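Local coordinates for protein glyoxalase 3 (Candida albicans, PDB 4LRU) that converts methylglyoxal to D-lactate in a single step without glutathione, detoxifying the methylglyoxal that the yeast's own metabolism generates, at residues 34-37 and 38-42. Numbering follows the deposited sequence.
Sequences HPFE and VFRKK. With EDO (1,2-ethanediol), chain B.
Glu37 and Arg40, three residues apart on one helix, illustrate how a carboxylate and a guanidinium pair along a helical surface. The two side chains run side by side and point the same way, and Arg40 grips side-on, one nitrogen to each oxygen: NE reaches Glu37 OE2 at 2.9 Å and NH2 reaches Glu37 OE1 at 2.8 Å. Both oxygens lie close to the guanidinium plane, yet the nitrogens approach from above the carboxylate plane, the two groups being turned 33° against each other. A bend in the arginine chain (chi3 61°) answers one in the glutamate (chi2 -70°) and brings the ends level. Glu37 OE1 also accepts from a water at 2.7 Å, and that water accepts in turn from Lys41 NZ, linking the lysine indirectly to the carboxylate. Lys41 NZ donates as well to O1 of a 1,2-ethanediol, probably a crystallisation additive, at 2.9 Å.

The helix, 29-42, is the crossover of a beta-alpha-beta unit between parallel strands 6-10 and 45-50 of the central sheet of this DJ-1 superfamily enzyme. It is kinked at Pro35, whose N makes no bond to the preceding turn; backbone bonds from Val38, Phe39, Arg40 and Lys41 to the carbonyls four residues earlier carry the turns onward.

Beside the ion pair, Phe36 CE2 meets Arg40 CD at 3.9 Å, the ring set obliquely to the guanidinium; strand 45-50 and helix 81-87 also touch the Phe36 side chain. Round the helix, Phe39 sets CE2 4.1 Å from Pro35 CB, while Ile46 and Tyr44 also meet the Phe39 side chain. Val38, by contrast, packs on Ala229 and Ile233 of helix 225-236.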
ATOM      1  N   HIS A  34      -8.445   0.001   6.916  1.00 18.74           N
ATOM      2  CA  HIS A  34      -8.750   1.422   7.012  1.00 19.00           C
ATOM      3  C   HIS A  34      -9.026   2.054   5.648  1.00 19.47           C
ATOM      4  O   HIS A  34     -10.067   2.703   5.471  1.00 20.79           O
ATOM      5  CB  HIS A  34      -7.654   2.185   7.764  1.00 19.29           C
ATOM      6  CG  HIS A  34      -7.626   1.901   9.231  1.00 19.61           C
ATOM      7  ND1 HIS A  34      -6.645   2.395  10.060  1.00 20.59           N
ATOM      8  CD2 HIS A  34      -8.461   1.188  10.023  1.00 21.99           C
ATOM      9  CE1 HIS A  34      -6.873   1.998  11.297  1.00 20.59           C
ATOM     10  NE2 HIS A  34      -7.978   1.277  11.306  1.00 22.46           N
ATOM     11  N   PRO A  35      -8.130   1.840   4.664  1.00 17.69           N
ATOM     12  CA  PRO A  35      -8.414   2.455   3.373  1.00 19.57           C
ATOM     13  C   PRO A  35      -9.656   1.866   2.724  1.00 19.74           C
ATOM     14  O   PRO A  35     -10.435   2.590   2.101  1.00 19.69           O
ATOM     15  CB  PRO A  35      -7.141   2.185   2.558  1.00 20.27           C
ATOM     16  CG  PRO A  35      -6.072   1.995   3.588  1.00 20.64           C
ATOM     17  CD  PRO A  35      -6.758   1.308   4.726  1.00 18.21           C
ATOM     18  N   PHE A  36      -9.872   0.556   2.876  1.00 18.58           N
ATOM     19  CA  PHE A  36     -11.103  -0.051   2.384  1.00 19.12           C
ATOM     20  C   PHE A  36     -12.308   0.713   2.932  1.00 20.10           C
ATOM     21  O   PHE A  36     -13.229   1.079   2.196  1.00 21.18           O
ATOM     22  CB  PHE A  36     -11.191  -1.537   2.778  1.00 18.81           C
ATOM     23  CG  PHE A  36     -12.475  -2.200   2.345  1.00 19.95           C
ATOM     24  CD1 PHE A  36     -12.621  -2.703   1.060  1.00 22.04           C
ATOM     25  CD2 PHE A  36     -13.565  -2.263   3.205  1.00 23.37           C
ATOM     26  CE1 PHE A  36     -13.802  -3.299   0.665  1.00 21.32           C
ATOM     27  CE2 PHE A  36     -14.756  -2.844   2.807  1.00 24.07           C
ATOM     28  CZ  PHE A  36     -14.876  -3.359   1.533  1.00 24.33           C
ATOM     29  N   GLU A  37     -12.307   0.954   4.232  1.00 19.50           N
ATOM     30  CA  GLU A  37     -13.474   1.582   4.855  1.00 20.59           C
ATOM     31  C   GLU A  37     -13.632   3.044   4.424  1.00 19.77           C
ATOM     32  O   GLU A  37     -14.757   3.511   4.244  1.00 21.49           O
ATOM     33  CB  GLU A  37     -13.413   1.458   6.378  1.00 22.52           C
ATOM     34  CG  GLU A  37     -13.688   0.054   6.899  1.00 22.87           C
ATOM     35  CD  GLU A  37     -15.138  -0.326   6.719  1.00 25.35           C
ATOM     36  OE1 GLU A  37     -15.984   0.146   7.517  1.00 31.25           O
ATOM     37  OE2 GLU A  37     -15.445  -1.075   5.778  1.00 28.94           O
ATOM     38  N   VAL A  38     -12.525   3.766   4.294  1.00 20.17           N
ATOM     39  CA  VAL A  38     -12.581   5.168   3.860  1.00 19.43           C
ATOM     40  C   VAL A  38     -13.194   5.245   2.460  1.00 21.74           C
ATOM     41  O   VAL A  38     -14.115   6.021   2.207  1.00 21.76           O
ATOM     42  CB  VAL A  38     -11.191   5.808   3.859  1.00 20.48           C
ATOM     43  CG1 VAL A  38     -11.206   7.155   3.154  1.00 21.54           C
ATOM     44  CG2 VAL A  38     -10.708   5.955   5.289  1.00 21.36           C
ATOM     45  N   PHE A  39     -12.681   4.427   1.552  1.00 20.03           N
ATOM     46  CA  PHE A  39     -13.183   4.419   0.188  1.00 20.82           C
ATOM     47  C   PHE A  39     -14.618   3.883   0.106  1.00 21.53           C
ATOM     48  O   PHE A  39     -15.412   4.361  -0.703  1.00 22.74           O
ATOM     49  CB  PHE A  39     -12.245   3.612  -0.701  1.00 19.91           C
ATOM     50  CG  PHE A  39     -10.866   4.212  -0.852  1.00 18.73           C
ATOM     51  CD1 PHE A  39     -10.687   5.554  -1.132  1.00 19.94           C
ATOM     52  CD2 PHE A  39      -9.746   3.404  -0.791  1.00 18.13           C
ATOM     53  CE1 PHE A  39      -9.425   6.089  -1.283  1.00 19.08           C
ATOM     54  CE2 PHE A  39      -8.481   3.929  -0.948  1.00 17.41           C
ATOM     55  CZ  PHE A  39      -8.312   5.272  -1.210  1.00 19.04           C
ATOM     56  N   ARG A  40     -14.956   2.902   0.936  1.00 21.79           N
ATOM     57  CA  ARG A  40     -16.317   2.378   0.958  1.00 22.89           C
ATOM     58  C   ARG A  40     -17.294   3.467   1.388  1.00 23.92           C
ATOM     59  O   ARG A  40     -18.344   3.661   0.766  1.00 25.10           O
ATOM     60  CB  ARG A  40     -16.437   1.178   1.897  1.00 23.92           C
ATOM     61  CG  ARG A  40     -17.820   0.546   1.900  1.00 27.52           C
ATOM     62  CD  ARG A  40     -17.964  -0.564   2.936  1.00 26.48           C
ATOM     63  NE  ARG A  40     -17.754  -0.077   4.298  1.00 28.76           N
ATOM     64  CZ  ARG A  40     -18.631   0.650   4.990  1.00 31.32           C
ATOM     65  NH1 ARG A  40     -19.814   0.971   4.468  1.00 34.44           N
ATOM     66  NH2 ARG A  40     -18.339   1.051   6.221  1.00 34.40           N
ATOM     67  N   LYS A  41     -16.959   4.173   2.466  1.00 24.12           N
ATOM     68  CA  LYS A  41     -17.846   5.206   2.983  1.00 26.05           C
ATOM     69  C   LYS A  41     -18.002   6.347   1.982  1.00 25.37           C
ATOM     70  O   LYS A  41     -19.072   6.957   1.877  1.00 27.89           O
ATOM     71  CB  LYS A  41     -17.362   5.729   4.341  1.00 26.57           C
ATOM     72  CG  LYS A  41     -17.562   4.733   5.474  1.00 32.16           C
ATOM     73  CD  LYS A  41     -16.711   5.067   6.694  1.00 33.77           C
ATOM     74  CE  LYS A  41     -16.593   3.863   7.625  1.00 40.96           C
ATOM     75  NZ  LYS A  41     -15.763   4.136   8.834  1.00 44.34           N
ATOM     76  N   LYS A  42     -16.957   6.567   1.194  1.00 24.60           N
ATOM     77  CA  LYS A  42     -16.985   7.565   0.127  1.00 26.50           C
ATOM     78  C   LYS A  42     -17.920   7.173  -1.031  1.00 26.94           C
ATOM     79  O   LYS A  42     -18.383   8.031  -1.765  1.00 28.42           O
ATOM     80  CB  LYS A  42     -15.563   7.797  -0.391  1.00 26.03           C
ATOM     81  CG  LYS A  42     -15.462   8.844  -1.494  1.00 26.36           C
ATOM     82  CD  LYS A  42     -15.855  10.243  -1.038  1.00 28.07           C
ATOM     83  CE  LYS A  42     -15.742  11.242  -2.186  1.00 31.48           C
ATOM     84  NZ  LYS A  42     -16.457  12.519  -1.939  1.00 35.30           N
TER
HETATM   85  C1  EDO B 301     -12.031   5.368   8.823  1.00 39.51           C
HETATM   86  O1  EDO B 301     -13.249   5.403   8.073  1.00 44.79           O
HETATM   87  C2  EDO B 301     -11.551   3.931   9.013  1.00 43.11           C
HETATM   88  O2  EDO B 301     -12.626   3.112   9.483  1.00 47.88           O
HETATM   89  O   HOH W   1     -15.250   1.487   9.720  1.00 30.17           O